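Local coordinates for catalase-3 (Neurospora crassa, PDB 6NSW), which breaks down hydrogen peroxide to water and oxygen at a heme and probably protects the fungus from peroxide toxicity, at residues A106-I111 and N350-N355; G272-V277 and E561-I566; A624-E629 and A665-A670. One frame throughout, in Å; residues are numbered along the deposited sequence. Where two conformers were deposited one is given.

Contact 1 (A106-I111 and N350-N355)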
# COMPACT_ATOMS: atom_id res chain seq x y z
N ALA A 106 -20.32 -1.71 -15.01
CA ALA A 106 -20.35 -3.16 -15.20
C ALA A 106 -19.80 -3.49 -16.58
O ALA A 106 -19.74 -2.64 -17.47
CB ALA A 106 -21.77 -3.72 -15.05
N GLY A 107 -19.39 -4.75 -16.75
CA GLY A 107 -18.69 -5.13 -17.96
C GLY A 107 -18.98 -6.56 -18.39
O GLY A 107 -19.69 -7.31 -17.71
N ALA A 108 -18.41 -6.92 -19.54
CA ALA A 108 -18.63 -8.24 -20.13
C ALA A 108 -17.56 -8.50 -21.19
O ALA A 108 -16.99 -7.56 -21.77
CB ALA A 108 -20.02 -8.35 -20.75
N HIS A 109 -17.31 -9.78 -21.45
CA HIS A 109 -16.39 -10.23 -22.49
C HIS A 109 -17.11 -10.35 -23.83
O HIS A 109 -18.34 -10.36 -23.91
CB HIS A 109 -15.79 -11.59 -22.12
CG HIS A 109 -14.87 -11.55 -20.94
ND1 HIS A 109 -13.52 -11.28 -21.05
CD2 HIS A 109 -15.10 -11.76 -19.63
CE1 HIS A 109 -12.97 -11.33 -19.86
NE2 HIS A 109 -13.90 -11.62 -18.97
N GLY A 110 -16.33 -10.46 -24.90
CA GLY A 110 -16.91 -10.66 -26.22
C GLY A 110 -15.86 -10.81 -27.30
O GLY A 110 -14.68 -11.02 -27.01
N ILE A 111 -16.30 -10.67 -28.55
CA ILE A 111 -15.45 -10.84 -29.72
C ILE A 111 -15.63 -9.64 -30.63
O ILE A 111 -16.75 -9.15 -30.83
CB ILE A 111 -15.78 -12.14 -30.49
CG1 ILE A 111 -15.69 -13.36 -29.57
CG2 ILE A 111 -14.86 -12.31 -31.69
CD1 ILE A 111 -14.29 -13.64 -29.08
N ASN A 350 -20.80 -11.39 -25.62
CA ASN A 350 -21.58 -12.61 -25.43
C ASN A 350 -21.21 -13.45 -24.21
O ASN A 350 -21.81 -14.52 -24.03
CB ASN A 350 -21.48 -13.50 -26.69
CG ASN A 350 -20.05 -13.80 -27.10
OD1 ASN A 350 -19.11 -13.58 -26.34
ND2 ASN A 350 -19.89 -14.31 -28.31
N ARG A 351 -20.27 -13.02 -23.37
CA ARG A 351 -19.91 -13.78 -22.17
C ARG A 351 -19.90 -12.88 -20.95
O ARG A 351 -19.16 -11.89 -20.90
CB ARG A 351 -18.55 -14.47 -22.32
CG ARG A 351 -18.22 -15.03 -23.70
CD ARG A 351 -19.23 -16.08 -24.18
NE ARG A 351 -18.62 -17.19 -24.91
CZ ARG A 351 -19.13 -17.72 -26.02
NH1 ARG A 351 -20.24 -17.23 -26.55
NH2 ARG A 351 -18.51 -18.73 -26.61
N ASN A 352 -20.72 -13.22 -19.95
CA ASN A 352 -20.69 -12.54 -18.66
C ASN A 352 -19.45 -12.96 -17.87
O ASN A 352 -18.88 -14.02 -18.12
CB ASN A 352 -21.95 -12.86 -17.86
CG ASN A 352 -23.14 -12.02 -18.28
OD1 ASN A 352 -23.01 -10.84 -18.61
ND2 ASN A 352 -24.32 -12.64 -18.28
N PRO A 353 -19.01 -12.14 -16.92
CA PRO A 353 -17.89 -12.55 -16.08
C PRO A 353 -18.29 -13.66 -15.12
O PRO A 353 -19.47 -13.89 -14.84
CB PRO A 353 -17.53 -11.27 -15.31
CG PRO A 353 -18.79 -10.46 -15.32
CD PRO A 353 -19.44 -10.76 -16.64
N MET A 354 -17.27 -14.37 -14.63
CA MET A 354 -17.48 -15.40 -13.62
C MET A 354 -17.37 -14.82 -12.21
O MET A 354 -18.21 -15.12 -11.35
CB MET A 354 -16.46 -16.53 -13.82
CG MET A 354 -16.54 -17.63 -12.79
SD MET A 354 -15.98 -19.20 -13.46
CE MET A 354 -14.58 -19.54 -12.41
N ASN A 355 -16.36 -13.99 -11.96
CA ASN A 355 -16.23 -13.24 -10.71
C ASN A 355 -16.14 -11.77 -11.06
O ASN A 355 -15.20 -11.34 -11.72
CB ASN A 355 -15.01 -13.69 -9.92
CG ASN A 355 -14.91 -12.99 -8.57
OD1 ASN A 355 -14.23 -11.98 -8.43
ND2 ASN A 355 -15.59 -13.54 -7.57
O HOH W 1 -22.30 -8.46 -17.84
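The carbonyl O of Arg351 sits at the edge of the His109 imidazole, close to the ring plane. Outside the two segments, Phe137 meets this ring in an edge-to-face stack and Glu359 accepts a hydrogen bond from its NE2, so the histidine is held by both its aromatic and its polar character. The flat amide of Asn350 is turned inward: with CG placed between the backbone N and the carbonyl carbon (chi1 54°), OD1 arrives 3.7 Å from Gly110 CA. The puckered ring of Pro353 brings CD to 3.6 Å from Gly107 O.

Strands 105-114 and 342-351 are antiparallel neighbours in the sheet of the catalase beta-barrel domain, and Asn350 and Arg351 together face His109, a classic beta bulge. His109 N donates to Arg351 O at 2.9 Å, arriving nearly along the C=O axis. The carbonyl of His109 receives two weak bonds, from Arg351 N at 3.3 Å and from Asn350 N at 3.2 Å, the latter strongly bent (121°). On the same side of the sheet the CB atoms of His109 and Arg351 lie 4.0 Å apart. Beyond Arg351 the strand gives out: Pro353 has no N-H to continue the ladder, and a water takes over, donating to Gly107 O and, at 2.6 Å, to Asn352 OD1. The ND2 of Asn352 donates to Trp297 O in helix 291-301, so both ends of this amide are used.

Chemically, the join relies on one short strand bond, two weak ones and a water bridge, which lets the chain beyond Arg351 turn away from strand 105-114 while the water serves Gly107 O, at a place where Gly107 comes within about 8 Å of the heme.

Contact 2 (G272-V277 and E561-I566)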
# COMPACT_ATOMS: atom_id res chain seq x y z
N GLY A 272 -29.96 0.14 -31.38
CA GLY A 272 -30.58 1.45 -31.47
C GLY A 272 -30.41 2.25 -30.19
O GLY A 272 -30.35 1.69 -29.10
N LYS A 273 -30.31 3.57 -30.33
CA LYS A 273 -30.24 4.45 -29.17
C LYS A 273 -31.62 4.63 -28.56
O LYS A 273 -32.62 4.77 -29.28
CB LYS A 273 -29.65 5.80 -29.55
CG LYS A 273 -28.15 5.77 -29.82
CD LYS A 273 -27.58 7.17 -29.96
CE LYS A 273 -28.15 7.87 -31.19
NZ LYS A 273 -27.96 7.04 -32.42
N ALA A 274 -31.69 4.63 -27.23
CA ALA A 274 -32.95 4.79 -26.52
C ALA A 274 -32.68 5.39 -25.15
O ALA A 274 -31.67 5.07 -24.51
CB ALA A 274 -33.69 3.45 -26.38
N ALA A 275 -33.59 6.25 -24.69
CA ALA A 275 -33.40 6.95 -23.43
C ALA A 275 -34.69 6.93 -22.62
O ALA A 275 -35.78 6.70 -23.14
CB ALA A 275 -32.97 8.41 -23.67
N LEU A 276 -34.54 7.17 -21.32
CA LEU A 276 -35.65 7.28 -20.39
C LEU A 276 -36.11 8.74 -20.31
O LEU A 276 -35.63 9.61 -21.04
CB LEU A 276 -35.26 6.74 -19.02
CG LEU A 276 -34.38 5.49 -18.97
CD1 LEU A 276 -33.92 5.19 -17.55
CD2 LEU A 276 -35.16 4.32 -19.53
N VAL A 277 -37.05 9.01 -19.40
CA VAL A 277 -37.36 10.37 -18.99
C VAL A 277 -36.91 10.53 -17.55
O VAL A 277 -36.81 9.56 -16.79
CB VAL A 277 -38.86 10.71 -19.15
CG1 VAL A 277 -39.26 10.67 -20.63
CG2 VAL A 277 -39.72 9.77 -18.33
N GLU A 561 -35.89 8.37 -34.15
CA GLU A 561 -35.69 7.11 -34.85
C GLU A 561 -36.18 5.97 -33.97
O GLU A 561 -35.80 5.88 -32.80
CB GLU A 561 -34.22 6.92 -35.22
CG GLU A 561 -33.97 5.76 -36.17
CD GLU A 561 -32.80 6.02 -37.10
OE1 GLU A 561 -32.02 6.96 -36.82
OE2 GLU A 561 -32.66 5.29 -38.10
N SER A 562 -37.00 5.10 -34.54
CA SER A 562 -37.50 3.94 -33.82
C SER A 562 -36.44 2.83 -33.80
O SER A 562 -35.53 2.79 -34.62
CB SER A 562 -38.79 3.43 -34.47
OG SER A 562 -38.65 3.25 -35.86
N LEU A 563 -36.58 1.93 -32.82
CA LEU A 563 -35.59 0.88 -32.63
C LEU A 563 -35.59 -0.09 -33.80
O LEU A 563 -36.64 -0.39 -34.38
CB LEU A 563 -35.86 0.10 -31.34
CG LEU A 563 -35.66 0.78 -29.99
CD1 LEU A 563 -34.48 1.74 -30.02
CD2 LEU A 563 -36.92 1.50 -29.61
N PRO A 564 -34.42 -0.62 -34.16
CA PRO A 564 -34.36 -1.63 -35.23
C PRO A 564 -34.78 -3.02 -34.77
O PRO A 564 -34.97 -3.90 -35.62
CB PRO A 564 -32.88 -1.62 -35.62
CG PRO A 564 -32.18 -1.29 -34.34
CD PRO A 564 -33.09 -0.34 -33.59
N THR A 565 -34.93 -3.23 -33.47
CA THR A 565 -35.31 -4.53 -32.93
C THR A 565 -35.91 -4.31 -31.55
O THR A 565 -35.52 -3.38 -30.83
CB THR A 565 -34.12 -5.49 -32.87
OG1 THR A 565 -34.51 -6.70 -32.21
CG2 THR A 565 -32.96 -4.85 -32.11
N ILE A 566 -36.86 -5.17 -31.18
CA ILE A 566 -37.47 -5.12 -29.86
C ILE A 566 -37.06 -6.30 -29.00
O ILE A 566 -37.62 -6.50 -27.92
CB ILE A 566 -39.01 -5.02 -29.96
CG1 ILE A 566 -39.59 -6.29 -30.57
CG2 ILE A 566 -39.41 -3.80 -30.77
CD1 ILE A 566 -41.11 -6.35 -30.52
O HOH W 2 -32.99 5.54 -31.73
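The carbonyl O of Lys273 is approached from two directions roughly at right angles: a water lies 2.6 Å from it, and the methyl CD1 of Leu563 stands 3.6 Å from it. The same water is 3.0 Å from Glu561 O, so it bridges the two loops, although it has more acceptors in reach than protons to give. No direct hydrogen bond joins the segments.

The rest of the touching is apolar. Leu563, its CG anti to the carbonyl carbon (chi1 -69°), extends its branch so that CD1 also meets Ala274 CB at 4.1 Å; an alanine methyl is compact enough to sit against it. Beside them CD of Pro564 rests 3.7 Å from Gly272 CA. Gly272 has to lack a side chain here: a CB would run into that same proline CD, and its backbone angles would jam a CB against the preceding carbonyl.

The Lys273 side chain leaves the backbone away from the other loop, and its NZ forms a salt bridge with Asp244 while staying 6.0 Å from Glu561 OE1, too far for an ion pair. Ala274 is tied by backbone hydrogen bonding to Arg238, and Leu563 likewise to Lys703.

With one leucine branch, CD of Pro564 and a shared water as its means, the contact lets a loop of the catalase core meet the segment that leads into strand 570-574 of the C-terminal domain by shape and solvent bridging rather than by charge.

Contact 3 (A624-E629 and A665-A670)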
# COMPACT_ATOMS: atom_id res chain seq x y z
N ALA A 624 -43.12 -1.80 -21.59
CA ALA A 624 -44.54 -1.72 -21.92
C ALA A 624 -45.33 -2.39 -20.81
O ALA A 624 -44.86 -3.35 -20.18
CB ALA A 624 -44.86 -2.38 -23.27
N VAL A 625 -46.53 -1.88 -20.56
CA VAL A 625 -47.42 -2.40 -19.53
C VAL A 625 -48.75 -2.76 -20.17
O VAL A 625 -49.37 -1.93 -20.83
CB VAL A 625 -47.63 -1.40 -18.38
CG1 VAL A 625 -48.41 -2.05 -17.26
CG2 VAL A 625 -46.29 -0.88 -17.86
N VAL A 626 -49.18 -4.01 -19.97
CA VAL A 626 -50.43 -4.53 -20.49
C VAL A 626 -51.24 -5.09 -19.33
O VAL A 626 -50.72 -5.87 -18.53
CB VAL A 626 -50.18 -5.63 -21.55
CG1 VAL A 626 -51.50 -6.23 -22.01
CG2 VAL A 626 -49.38 -5.08 -22.72
N VAL A 627 -52.50 -4.69 -19.23
CA VAL A 627 -53.39 -5.23 -18.21
C VAL A 627 -54.12 -6.43 -18.81
O VAL A 627 -54.80 -6.30 -19.84
CB VAL A 627 -54.38 -4.16 -17.72
CG1 VAL A 627 -55.25 -4.71 -16.59
CG2 VAL A 627 -53.64 -2.92 -17.25
N ALA A 628 -53.98 -7.59 -18.18
CA ALA A 628 -54.65 -8.79 -18.66
C ALA A 628 -56.15 -8.70 -18.41
O ALA A 628 -56.61 -8.00 -17.51
CB ALA A 628 -54.07 -10.03 -17.99
N GLU A 629 -56.91 -9.43 -19.23
CA GLU A 629 -58.36 -9.41 -19.11
C GLU A 629 -58.79 -9.97 -17.76
O GLU A 629 -58.33 -11.03 -17.34
CB GLU A 629 -58.99 -10.22 -20.24
CG GLU A 629 -60.48 -10.44 -20.08
CD GLU A 629 -61.19 -10.56 -21.41
OE1 GLU A 629 -62.18 -9.82 -21.63
OE2 GLU A 629 -60.76 -11.39 -22.24
N ALA A 665 -51.39 -0.99 -22.66
CA ALA A 665 -52.46 -1.73 -23.32
C ALA A 665 -53.33 -2.42 -22.28
O ALA A 665 -52.98 -2.52 -21.11
CB ALA A 665 -51.90 -2.74 -24.32
N ALA A 666 -54.48 -2.91 -22.75
CA ALA A 666 -55.41 -3.69 -21.94
C ALA A 666 -56.19 -4.61 -22.86
O ALA A 666 -56.64 -4.20 -23.93
CB ALA A 666 -56.36 -2.78 -21.15
N VAL A 667 -56.33 -5.87 -22.45
CA VAL A 667 -57.00 -6.89 -23.24
C VAL A 667 -58.45 -7.00 -22.80
O VAL A 667 -58.74 -7.19 -21.61
CB VAL A 667 -56.29 -8.25 -23.12
CG1 VAL A 667 -57.00 -9.30 -23.96
CG2 VAL A 667 -54.83 -8.13 -23.52
N GLY A 668 -59.37 -6.88 -23.76
CA GLY A 668 -60.78 -7.14 -23.49
C GLY A 668 -61.34 -6.23 -22.42
O GLY A 668 -61.20 -5.00 -22.47
N SER A 669 -61.97 -6.85 -21.42
CA SER A 669 -62.63 -6.10 -20.35
C SER A 669 -61.65 -5.26 -19.54
O SER A 669 -62.07 -4.31 -18.87
CB SER A 669 -63.38 -7.06 -19.43
OG SER A 669 -62.52 -8.10 -18.98
N ALA A 670 -60.36 -5.59 -19.57
CA ALA A 670 -59.37 -4.81 -18.83
C ALA A 670 -59.25 -3.37 -19.33
O ALA A 670 -58.50 -2.60 -18.72
CB ALA A 670 -58.00 -5.49 -18.90
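Two neighbouring parallel strands of the C-terminal domain, 624-627 and 664-667, meet here along a beta-alpha-beta unit whose connection includes helix 649-659, in a sheet consistent with the class I glutamine amidotransferase-like fold. Their directions differ by 26°, and three backbone bonds lace them together: Ala665 N to Val625 O and Val627 N to Ala665 O, both 2.9 Å, and Val667 N to Val627 O at 3.1 Å, this last one meeting the carbonyl nearly head-on. Small residues suit the close register: Ala666 sets its CB against that of Val627, and Val627, its CG1 anti to the backbone N (chi1 -176°), reaches Ala670 CB at 3.7 Å.

Beyond the strand ends a side chain replaces the ladder. Glu629 extends its chain so that OE1 receives the N-H of Ser669 at 3.0 Å, almost straight at 172° but from above the carboxylate plane. The Ser669 hydroxyl lies 3.2 Å from the same oxygen, though its proton may go elsewhere, with Glu632 a weak alternative. Gly668 turns the chain with a positive phi, and a CB there would collide with OE1, so its lack of a side chain makes room for the carboxylate. Replacing Glu629 with an alanine would probably leave the Ser669 N-H without its carboxylate acceptor and let the turn at Gly668 shift more easily. Ala670 N bonds back to Val667 O, closing the short 3-10 turn, and its CB packs 3.2 Å from Ala628 O.

In the six-stranded parallel sheet these are interior strands, flanked by 570-574 and 686-689. Helix 691-704 packs on the face bearing Val626, Ala665 and Val667, helix 581-594 touches Val626 and Ala628, and Phe635 from a loop meets Val627 on the other face.

Overall arrangement
Contact 1 lies in the large antiparallel sheet of the catalase core, contact 3 in the parallel sheet of the C-terminal domain, and contact 2 between them, where a core loop meets the loop before strand 570-574, the first of that parallel sheet along the chain. Centres of contacts 1 and 2, and of 2 and 3, are each 23 Å apart, those of 1 and 3 37 Å; nearest atoms of contacts 2 and 3 are about 9 Å apart. Along the chain the segments of contacts 1 and 2 alternate: 272-277 falls between 106-111 and 350-355, and 561-566 comes after both; contact 3 follows. Contact 2 thus bridges the heme-binding core and the C-terminal domain, each built around its own sheet.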